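Local coordinates for erythrocyte membrane protein 1 (Plasmodium falciparum, PDB 2XU0) that probably binds host cell-surface receptors as a rosetting adhesin, this piece being its N-terminal segment and first Duffy-binding-like domain, at residues A[394-406]-A[418-432]. The protein carries 10 engineered substitutions. Sequence-based numbering, arbitrary orientation. Where two conformers were deposited one is given.
Sequences QNLKYSMEIQKWK and YENLDKKSYSTIDKF. With PRO (proline), chain B.
In the C-terminal subdomain of the Duffy-binding-like domain, the long helix 371-407 packs through Tyr398, Ile402 and Trp405 on helix 415-423, the following turn and the start of helix 429-437. Tyr398 has CG anti to its backbone N (chi1 -176°), which carries the ring across to the turn. There OH donates to Tyr426 O at the ring edge; the modelled 2.5 Å is suspiciously short and its exact value doubtful. Phe432 covers one face in an offset stack, centroids 4.4 Å apart and planes 19° from parallel, while Ile429 CD1 reaches Tyr398 CD2 at 3.5 Å; these two neighbours probably fix the ring's tilt. Ile402 CD1 lies 3.8 Å from Tyr418 CD1, at the ring edge, and a water links Tyr418 OH to Glu401 OE1. The Trp405 indole lies with one face over the Tyr418-Glu419 backbone; in one of two conformers of Glu419, its NE1 probably donates to Glu419 OE2 (2.7 Å). At the more open margin Asp422 OD1 takes a salt bridge from Lys406 NZ (3.3 Å), and Ser427 OG donates to its anti lone pair (2.6 Å). Leu396 and Met400 touch the bound proline. This crossing, axes of 394-406 and 418-423 at 101°, is part of the largely helical Duffy-binding-like fold.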
ATOM      1  N   GLN A 394       9.392  -2.603 -10.390  1.00 27.19           N
ATOM      2  CA  GLN A 394       8.296  -3.447  -9.892  1.00 26.38           C
ATOM      3  C   GLN A 394       7.704  -4.290 -11.001  1.00 29.48           C
ATOM      4  O   GLN A 394       7.266  -5.416 -10.787  1.00 29.58           O
ATOM      5  CB  GLN A 394       7.251  -2.584  -9.212  1.00 27.07           C
ATOM      6  CG  GLN A 394       7.765  -2.067  -7.889  1.00 27.63           C
ATOM      7  CD  GLN A 394       6.820  -1.040  -7.333  1.00 39.30           C
ATOM      8  OE1 GLN A 394       6.687   0.077  -7.853  1.00 36.74           O
ATOM      9  NE2 GLN A 394       6.102  -1.437  -6.321  1.00 27.30           N
ATOM     10  N   ASN A 395       7.766  -3.762 -12.210  1.00 28.36           N
ATOM     11  CA  ASN A 395       7.339  -4.396 -13.441  1.00 28.77           C
ATOM     12  C   ASN A 395       8.193  -5.643 -13.637  1.00 31.95           C
ATOM     13  O   ASN A 395       7.667  -6.718 -13.927  1.00 31.60           O
ATOM     14  CB  ASN A 395       7.554  -3.404 -14.592  1.00 34.32           C
ATOM     15  CG  ASN A 395       7.043  -3.816 -15.929  1.00 58.29           C
ATOM     16  OD1 ASN A 395       7.256  -4.934 -16.410  1.00 55.21           O
ATOM     17  ND2 ASN A 395       6.417  -2.878 -16.589  1.00 53.45           N
ATOM     18  N   LEU A 396       9.506  -5.506 -13.449  1.00 29.28           N
ATOM     19  CA  LEU A 396      10.450  -6.615 -13.547  1.00 28.41           C
ATOM     20  C   LEU A 396      10.229  -7.627 -12.410  1.00 30.53           C
ATOM     21  O   LEU A 396      10.234  -8.835 -12.660  1.00 31.40           O
ATOM     22  CB  LEU A 396      11.912  -6.098 -13.521  1.00 28.16           C
ATOM     23  CG  LEU A 396      12.389  -5.370 -14.760  1.00 34.28           C
ATOM     24  CD1 LEU A 396      13.635  -4.570 -14.468  1.00 35.47           C
ATOM     25  CD2 LEU A 396      12.687  -6.339 -15.878  1.00 37.11           C
ATOM     26  N   LYS A 397      10.047  -7.143 -11.183  1.00 25.71           N
ATOM     27  CA  LYS A 397       9.830  -8.011 -10.032  1.00 25.97           C
ATOM     28  C   LYS A 397       8.587  -8.867 -10.226  1.00 30.65           C
ATOM     29  O   LYS A 397       8.591 -10.013  -9.797  1.00 32.73           O
ATOM     30  CB  LYS A 397       9.730  -7.200  -8.714  1.00 28.73           C
ATOM     31  CG  LYS A 397       9.766  -8.084  -7.424  1.00 31.74           C
ATOM     32  CD  LYS A 397      11.086  -8.807  -7.317  1.00 38.56           C
ATOM     33  CE  LYS A 397      11.353  -9.484  -6.007  1.00 58.44           C
ATOM     34  NZ  LYS A 397      12.699 -10.114  -6.035  1.00 61.99           N
ATOM     35  N   TYR A 398       7.518  -8.298 -10.825  1.00 27.08           N
ATOM     36  CA  TYR A 398       6.270  -8.991 -11.113  1.00 27.79           C
ATOM     37  C   TYR A 398       6.547 -10.180 -12.033  1.00 34.28           C
ATOM     38  O   TYR A 398       6.159 -11.310 -11.721  1.00 32.35           O
ATOM     39  CB  TYR A 398       5.202  -8.051 -11.724  1.00 27.73           C
ATOM     40  CG  TYR A 398       3.880  -8.757 -11.933  1.00 29.43           C
ATOM     41  CD1 TYR A 398       2.988  -8.927 -10.880  1.00 31.29           C
ATOM     42  CD2 TYR A 398       3.598  -9.415 -13.133  1.00 29.52           C
ATOM     43  CE1 TYR A 398       1.808  -9.658 -11.038  1.00 33.41           C
ATOM     44  CE2 TYR A 398       2.401 -10.117 -13.313  1.00 29.74           C
ATOM     45  CZ  TYR A 398       1.517 -10.251 -12.255  1.00 37.11           C
ATOM     46  OH  TYR A 398       0.348 -10.965 -12.394  1.00 34.57           O
ATOM     47  N   SER A 399       7.233  -9.923 -13.155  1.00 32.16           N
ATOM     48  CA  SER A 399       7.614 -10.965 -14.104  1.00 31.91           C
ATOM     49  C   SER A 399       8.411 -12.092 -13.384  1.00 33.41           C
ATOM     50  O   SER A 399       8.097 -13.265 -13.545  1.00 33.91           O
ATOM     51  CB  SER A 399       8.433 -10.340 -15.230  1.00 36.05           C
ATOM     52  OG  SER A 399       8.868 -11.332 -16.142  1.00 47.45           O
ATOM     53  N   MET A 400       9.383 -11.716 -12.550  1.00 29.29           N
ATOM     54  CA  MET A 400      10.216 -12.615 -11.765  1.00 30.53           C
ATOM     55  C   MET A 400       9.394 -13.476 -10.793  1.00 38.80           C
ATOM     56  O   MET A 400       9.665 -14.661 -10.705  1.00 38.33           O
ATOM     57  CB  MET A 400      11.285 -11.832 -11.004  1.00 33.01           C
ATOM     58  CG  MET A 400      12.370 -11.270 -11.918  1.00 37.14           C
ATOM     59  SD  MET A 400      13.324  -9.973 -11.112  1.00 40.41           S
ATOM     60  CE  MET A 400      14.351 -10.961 -10.013  1.00 37.09           C
ATOM     61  N   GLU A 401       8.380 -12.882 -10.085  1.00 36.25           N
ATOM     62  CA  GLU A 401       7.499 -13.622  -9.167  1.00 35.43           C
ATOM     63  C   GLU A 401       6.659 -14.639  -9.936  1.00 39.91           C
ATOM     64  O   GLU A 401       6.543 -15.776  -9.493  1.00 39.91           O
ATOM     65  CB  GLU A 401       6.625 -12.672  -8.299  1.00 35.71           C
ATOM     66  CG  GLU A 401       7.435 -11.822  -7.330  1.00 34.08           C
ATOM     67  CD  GLU A 401       8.265 -12.622  -6.337  1.00 51.81           C
ATOM     68  OE1 GLU A 401       7.718 -13.010  -5.283  1.00 48.09           O
ATOM     69  OE2 GLU A 401       9.456 -12.879  -6.617  1.00 49.60           O
ATOM     70  N   ILE A 402       6.112 -14.240 -11.097  1.00 37.97           N
ATOM     71  CA  ILE A 402       5.344 -15.100 -11.995  1.00 40.54           C
ATOM     72  C   ILE A 402       6.243 -16.271 -12.510  1.00 49.27           C
ATOM     73  O   ILE A 402       5.801 -17.425 -12.496  1.00 50.17           O
ATOM     74  CB  ILE A 402       4.724 -14.254 -13.152  1.00 44.26           C
ATOM     75  CG1 ILE A 402       3.503 -13.425 -12.694  1.00 43.64           C
ATOM     76  CG2 ILE A 402       4.390 -15.109 -14.398  1.00 47.28           C
ATOM     77  CD1 ILE A 402       2.220 -14.216 -12.216  1.00 48.06           C
ATOM     78  N   GLN A 403       7.495 -15.960 -12.939  1.00 46.97           N
ATOM     79  CA  GLN A 403       8.486 -16.941 -13.449  1.00 47.76           C
ATOM     80  C   GLN A 403       8.923 -17.920 -12.369  1.00 52.92           C
ATOM     81  O   GLN A 403       9.122 -19.108 -12.656  1.00 52.45           O
ATOM     82  CB  GLN A 403       9.732 -16.256 -14.061  1.00 48.85           C
ATOM     83  CG  GLN A 403       9.492 -15.535 -15.397  1.00 61.87           C
ATOM     84  CD  GLN A 403       8.761 -16.374 -16.420  1.00 82.81           C
ATOM     85  OE1 GLN A 403       7.671 -16.017 -16.871  1.00 79.36           O
ATOM     86  NE2 GLN A 403       9.319 -17.526 -16.774  1.00 73.46           N
ATOM     87  N   LYS A 404       9.077 -17.419 -11.130  1.00 49.57           N
ATOM     88  CA  LYS A 404       9.421 -18.227  -9.971  1.00 51.08           C
ATOM     89  C   LYS A 404       8.308 -19.285  -9.794  1.00 60.91           C
ATOM     90  O   LYS A 404       8.624 -20.450  -9.592  1.00 61.56           O
ATOM     91  CB  LYS A 404       9.558 -17.329  -8.733  1.00 53.15           C
ATOM     92  CG  LYS A 404       9.683 -18.070  -7.412  1.00 70.92           C
ATOM     93  CD  LYS A 404       9.627 -17.129  -6.221  1.00 83.74           C
ATOM     94  CE  LYS A 404       8.234 -16.615  -5.942  1.00 99.27           C
ATOM     95  NZ  LYS A 404       8.196 -15.895  -4.654  1.00104.93           N
ATOM     96  N   TRP A 405       7.023 -18.892  -9.965  1.00 60.66           N
ATOM     97  CA  TRP A 405       5.884 -19.801  -9.847  1.00 62.63           C
ATOM     98  C   TRP A 405       5.910 -20.911 -10.896  1.00 67.45           C
ATOM     99  O   TRP A 405       5.677 -22.073 -10.554  1.00 67.15           O
ATOM    100  CB  TRP A 405       4.538 -19.043  -9.888  1.00 62.50           C
ATOM    101  CG  TRP A 405       3.368 -19.973  -9.985  1.00 64.40           C
ATOM    102  CD1 TRP A 405       2.868 -20.765  -8.990  1.00 67.42           C
ATOM    103  CD2 TRP A 405       2.670 -20.342 -11.182  1.00 64.65           C
ATOM    104  NE1 TRP A 405       1.883 -21.585  -9.489  1.00 67.23           N
ATOM    105  CE2 TRP A 405       1.752 -21.358 -10.836  1.00 68.90           C
ATOM    106  CE3 TRP A 405       2.750 -19.929 -12.522  1.00 66.31           C
ATOM    107  CZ2 TRP A 405       0.899 -21.948 -11.776  1.00 68.64           C
ATOM    108  CZ3 TRP A 405       1.910 -20.517 -13.454  1.00 68.14           C
ATOM    109  CH2 TRP A 405       0.997 -21.515 -13.079  1.00 68.87           C
ATOM    110  N   LYS A 406       6.150 -20.540 -12.170  1.00 64.66           N
ATOM    111  CA  LYS A 406       6.195 -21.453 -13.311  1.00 65.27           C
ATOM    112  C   LYS A 406       7.295 -22.501 -13.158  1.00 71.20           C
ATOM    113  O   LYS A 406       7.045 -23.687 -13.390  1.00 70.39           O
ATOM    114  CB  LYS A 406       6.390 -20.666 -14.619  1.00 67.17           C
ATOM    115  CG  LYS A 406       5.091 -20.300 -15.314  1.00 80.11           C
ATOM    116  CD  LYS A 406       5.242 -19.067 -16.201  1.00 89.03           C
ATOM    117  CE  LYS A 406       4.090 -18.894 -17.170  1.00101.57           C
ATOM    118  NZ  LYS A 406       2.807 -18.554 -16.491  1.00110.51           N
ATOM    119  N   TYR A 418      -0.213 -17.305  -6.721  1.00 35.96           N
ATOM    120  CA  TYR A 418       0.282 -17.121  -8.087  1.00 36.90           C
ATOM    121  C   TYR A 418      -0.366 -18.157  -9.038  1.00 44.21           C
ATOM    122  O   TYR A 418      -0.630 -17.808 -10.184  1.00 43.80           O
ATOM    123  CB  TYR A 418       1.819 -17.056  -8.152  1.00 37.08           C
ATOM    124  CG  TYR A 418       2.372 -15.729  -7.666  1.00 38.99           C
ATOM    125  CD1 TYR A 418       2.345 -14.597  -8.478  1.00 40.82           C
ATOM    126  CD2 TYR A 418       2.950 -15.610  -6.404  1.00 39.56           C
ATOM    127  CE1 TYR A 418       2.835 -13.367  -8.025  1.00 41.62           C
ATOM    128  CE2 TYR A 418       3.469 -14.395  -5.954  1.00 39.57           C
ATOM    129  CZ  TYR A 418       3.399 -13.273  -6.764  1.00 42.66           C
ATOM    130  OH  TYR A 418       3.880 -12.066  -6.306  1.00 39.75           O
ATOM    131  N   GLU A 419      -0.754 -19.364  -8.519  1.00 42.79           N
ATOM    132  CA  GLU A 419      -1.485 -20.393  -9.295  1.00 43.78           C
ATOM    133  C   GLU A 419      -2.834 -19.768  -9.735  1.00 47.21           C
ATOM    134  O   GLU A 419      -3.182 -19.831 -10.907  1.00 47.24           O
ATOM    135  CB  GLU A 419      -1.741 -21.658  -8.430  1.00 45.21           C
ATOM    136  CG  GLU A 419      -1.112 -22.937  -8.963  0.50 54.50           C
ATOM    137  CD  GLU A 419      -0.208 -23.681  -7.996  0.50 65.72           C
ATOM    138  OE1 GLU A 419      -0.696 -24.110  -6.924  0.50 60.73           O
ATOM    139  OE2 GLU A 419       0.980 -23.883  -8.333  0.50 47.53           O
ATOM    140  N   ASN A 420      -3.546 -19.104  -8.800  1.00 43.29           N
ATOM    141  CA  ASN A 420      -4.819 -18.432  -9.067  1.00 42.52           C
ATOM    142  C   ASN A 420      -4.727 -17.254 -10.026  1.00 46.09           C
ATOM    143  O   ASN A 420      -5.657 -17.061 -10.793  1.00 45.49           O
ATOM    144  CB  ASN A 420      -5.508 -18.018  -7.781  1.00 45.07           C
ATOM    145  CG  ASN A 420      -6.344 -19.121  -7.209  1.00 65.53           C
ATOM    146  OD1 ASN A 420      -7.515 -19.288  -7.572  1.00 63.43           O
ATOM    147  ND2 ASN A 420      -5.745 -19.930  -6.338  1.00 51.60           N
ATOM    148  N   LEU A 421      -3.645 -16.446  -9.966  1.00 44.15           N
ATOM    149  CA  LEU A 421      -3.428 -15.308 -10.877  1.00 43.72           C
ATOM    150  C   LEU A 421      -3.296 -15.815 -12.303  1.00 49.82           C
ATOM    151  O   LEU A 421      -3.808 -15.191 -13.234  1.00 49.41           O
ATOM    152  CB  LEU A 421      -2.134 -14.537 -10.529  1.00 42.79           C
ATOM    153  CG  LEU A 421      -2.191 -13.503  -9.437  1.00 46.18           C
ATOM    154  CD1 LEU A 421      -0.807 -13.004  -9.138  1.00 45.50           C
ATOM    155  CD2 LEU A 421      -3.107 -12.330  -9.821  1.00 46.93           C
ATOM    156  N   ASP A 422      -2.566 -16.920 -12.458  1.00 50.00           N
ATOM    157  CA  ASP A 422      -2.328 -17.612 -13.723  1.00 52.59           C
ATOM    158  C   ASP A 422      -3.622 -18.149 -14.317  1.00 58.27           C
ATOM    159  O   ASP A 422      -3.837 -17.953 -15.509  1.00 58.71           O
ATOM    160  CB  ASP A 422      -1.318 -18.748 -13.538  1.00 55.69           C
ATOM    161  CG  ASP A 422      -1.117 -19.583 -14.785  1.00 74.10           C
ATOM    162  OD1 ASP A 422      -0.380 -19.132 -15.687  1.00 76.02           O
ATOM    163  OD2 ASP A 422      -1.664 -20.705 -14.841  1.00 82.65           O
ATOM    164  N   LYS A 423      -4.479 -18.809 -13.495  1.00 54.96           N
ATOM    165  CA  LYS A 423      -5.782 -19.354 -13.895  1.00 55.33           C
ATOM    166  C   LYS A 423      -6.641 -18.263 -14.520  1.00 61.47           C
ATOM    167  O   LYS A 423      -7.323 -18.514 -15.513  1.00 61.33           O
ATOM    168  CB  LYS A 423      -6.509 -20.011 -12.706  1.00 57.73           C
ATOM    169  CG  LYS A 423      -6.162 -21.488 -12.542  1.00 74.66           C
ATOM    170  CD  LYS A 423      -6.767 -22.081 -11.275  1.00 85.19           C
ATOM    171  CE  LYS A 423      -6.070 -23.353 -10.862  1.00 90.05           C
ATOM    172  NZ  LYS A 423      -6.350 -23.686  -9.442  1.00 97.77           N
ATOM    173  N   LYS A 424      -6.554 -17.035 -13.968  1.00 58.59           N
ATOM    174  CA  LYS A 424      -7.209 -15.842 -14.493  1.00 58.17           C
ATOM    175  C   LYS A 424      -6.255 -15.246 -15.567  1.00 63.63           C
ATOM    176  O   LYS A 424      -5.278 -15.902 -15.923  1.00 63.67           O
ATOM    177  CB  LYS A 424      -7.563 -14.892 -13.343  1.00 59.61           C
ATOM    178  CG  LYS A 424      -8.400 -15.598 -12.281  1.00 67.02           C
ATOM    179  CD  LYS A 424      -8.721 -14.741 -11.063  1.00 76.32           C
ATOM    180  CE  LYS A 424      -9.700 -15.430 -10.131  1.00 87.84           C
ATOM    181  NZ  LYS A 424      -9.117 -16.639  -9.479  1.00 95.68           N
ATOM    182  N   SER A 425      -6.527 -14.083 -16.141  1.00 61.49           N
ATOM    183  CA  SER A 425      -5.613 -13.615 -17.210  1.00 62.00           C
ATOM    184  C   SER A 425      -4.173 -13.133 -16.808  1.00 62.34           C
ATOM    185  O   SER A 425      -3.283 -13.045 -17.668  1.00 62.08           O
ATOM    186  CB  SER A 425      -6.307 -12.572 -18.087  1.00 68.37           C
ATOM    187  OG  SER A 425      -6.865 -11.498 -17.344  1.00 78.64           O
ATOM    188  N   TYR A 426      -3.938 -12.946 -15.503  1.00 54.53           N
ATOM    189  CA  TYR A 426      -2.794 -12.275 -14.886  1.00 51.74           C
ATOM    190  C   TYR A 426      -1.360 -12.823 -14.937  1.00 59.06           C
ATOM    191  O   TYR A 426      -0.467 -12.164 -14.414  1.00 58.90           O
ATOM    192  CB  TYR A 426      -3.200 -11.669 -13.543  1.00 49.45           C
ATOM    193  CG  TYR A 426      -4.637 -11.189 -13.590  1.00 46.52           C
ATOM    194  CD1 TYR A 426      -5.025 -10.167 -14.454  1.00 47.98           C
ATOM    195  CD2 TYR A 426      -5.633 -11.841 -12.869  1.00 45.36           C
ATOM    196  CE1 TYR A 426      -6.363  -9.802 -14.591  1.00 46.15           C
ATOM    197  CE2 TYR A 426      -6.969 -11.448 -12.963  1.00 45.39           C
ATOM    198  CZ  TYR A 426      -7.331 -10.440 -13.838  1.00 49.53           C
ATOM    199  OH  TYR A 426      -8.647 -10.046 -13.945  1.00 53.74           O
ATOM    200  N   SER A 427      -1.089 -13.895 -15.700  1.00 59.06           N
ATOM    201  CA  SER A 427       0.303 -14.348 -15.882  1.00 60.11           C
ATOM    202  C   SER A 427       1.053 -13.341 -16.779  1.00 63.43           C
ATOM    203  O   SER A 427       2.271 -13.201 -16.688  1.00 63.86           O
ATOM    204  CB  SER A 427       0.350 -15.737 -16.504  1.00 65.78           C
ATOM    205  OG  SER A 427       0.458 -16.721 -15.490  1.00 78.64           O
ATOM    206  N   THR A 428       0.297 -12.635 -17.631  1.00 58.65           N
ATOM    207  CA  THR A 428       0.754 -11.572 -18.524  1.00 57.22           C
ATOM    208  C   THR A 428       0.868 -10.312 -17.664  1.00 56.38           C
ATOM    209  O   THR A 428      -0.080  -9.993 -16.937  1.00 56.43           O
ATOM    210  CB  THR A 428      -0.292 -11.372 -19.650  1.00 70.85           C
ATOM    211  OG1 THR A 428      -0.747 -12.637 -20.144  1.00 68.98           O
ATOM    212  CG2 THR A 428       0.228 -10.525 -20.795  1.00 73.38           C
ATOM    213  N   ILE A 429       2.023  -9.606 -17.715  1.00 48.77           N
ATOM    214  CA  ILE A 429       2.221  -8.365 -16.956  1.00 46.48           C
ATOM    215  C   ILE A 429       1.203  -7.324 -17.418  1.00 44.20           C
ATOM    216  O   ILE A 429       0.653  -6.610 -16.589  1.00 42.27           O
ATOM    217  CB  ILE A 429       3.702  -7.845 -16.934  1.00 49.98           C
ATOM    218  CG1 ILE A 429       3.864  -6.447 -16.259  1.00 49.97           C
ATOM    219  CG2 ILE A 429       4.318  -7.826 -18.314  1.00 51.17           C
ATOM    220  CD1 ILE A 429       3.555  -6.327 -14.739  1.00 52.62           C
ATOM    221  N   ASP A 430       0.908  -7.303 -18.727  1.00 38.39           N
ATOM    222  CA  ASP A 430      -0.057  -6.413 -19.361  1.00 37.94           C
ATOM    223  C   ASP A 430      -1.438  -6.554 -18.706  1.00 39.67           C
ATOM    224  O   ASP A 430      -2.043  -5.530 -18.408  1.00 39.13           O
ATOM    225  CB  ASP A 430      -0.149  -6.682 -20.874  1.00 41.75           C
ATOM    226  CG  ASP A 430       1.187  -6.799 -21.605  0.80 59.64           C
ATOM    227  OD1 ASP A 430       2.014  -7.670 -21.213  0.60 58.74           O
ATOM    228  OD2 ASP A 430       1.380  -6.077 -22.611  0.60 69.46           O
ATOM    229  N   LYS A 431      -1.918  -7.802 -18.433  1.00 34.22           N
ATOM    230  CA  LYS A 431      -3.220  -7.997 -17.774  1.00 32.85           C
ATOM    231  C   LYS A 431      -3.195  -7.517 -16.317  1.00 34.05           C
ATOM    232  O   LYS A 431      -4.177  -6.966 -15.846  1.00 33.04           O
ATOM    233  CB  LYS A 431      -3.728  -9.447 -17.886  1.00 35.63           C
ATOM    234  CG  LYS A 431      -3.771  -9.984 -19.316  1.00 54.49           C
ATOM    235  CD  LYS A 431      -4.834  -9.328 -20.206  1.00 66.57           C
ATOM    236  CE  LYS A 431      -4.539  -9.545 -21.673  1.00 79.66           C
ATOM    237  NZ  LYS A 431      -5.687  -9.158 -22.536  1.00 92.17           N
ATOM    238  N   PHE A 432      -2.074  -7.711 -15.616  1.00 30.77           N
ATOM    239  CA  PHE A 432      -1.929  -7.239 -14.246  1.00 29.69           C
ATOM    240  C   PHE A 432      -1.858  -5.701 -14.207  1.00 33.09           C
ATOM    241  O   PHE A 432      -2.387  -5.104 -13.271  1.00 31.82           O
ATOM    242  CB  PHE A 432      -0.739  -7.918 -13.506  1.00 30.59           C
ATOM    243  CG  PHE A 432      -0.646  -7.440 -12.071  1.00 31.70           C
ATOM    244  CD1 PHE A 432      -1.427  -8.017 -11.078  1.00 33.03           C
ATOM    245  CD2 PHE A 432       0.188  -6.377 -11.725  1.00 32.78           C
ATOM    246  CE1 PHE A 432      -1.407  -7.517  -9.769  1.00 34.67           C
ATOM    247  CE2 PHE A 432       0.217  -5.888 -10.422  1.00 35.10           C
ATOM    248  CZ  PHE A 432      -0.581  -6.462  -9.448  1.00 34.15           C
TER
HETATM  249  N   PRO B1493      16.311 -10.417 -13.763  1.00 41.47           N
HETATM  250  CA  PRO B1493      16.803  -9.171 -14.377  1.00 39.80           C
HETATM  251  C   PRO B1493      16.842  -8.022 -13.368  1.00 34.08           C
HETATM  252  O   PRO B1493      16.020  -8.039 -12.408  1.00 34.51           O
HETATM  253  CB  PRO B1493      15.787  -8.899 -15.510  1.00 41.76           C
HETATM  254  CG  PRO B1493      14.549  -9.692 -15.145  1.00 46.32           C
HETATM  255  CD  PRO B1493      15.050 -10.889 -14.381  1.00 42.94           C
HETATM  256  OXT PRO B1493      17.654  -7.084 -13.563  1.00 46.24           O
HETATM  257  O   HOH W   1       5.372 -12.305  -4.179  1.00 44.24           O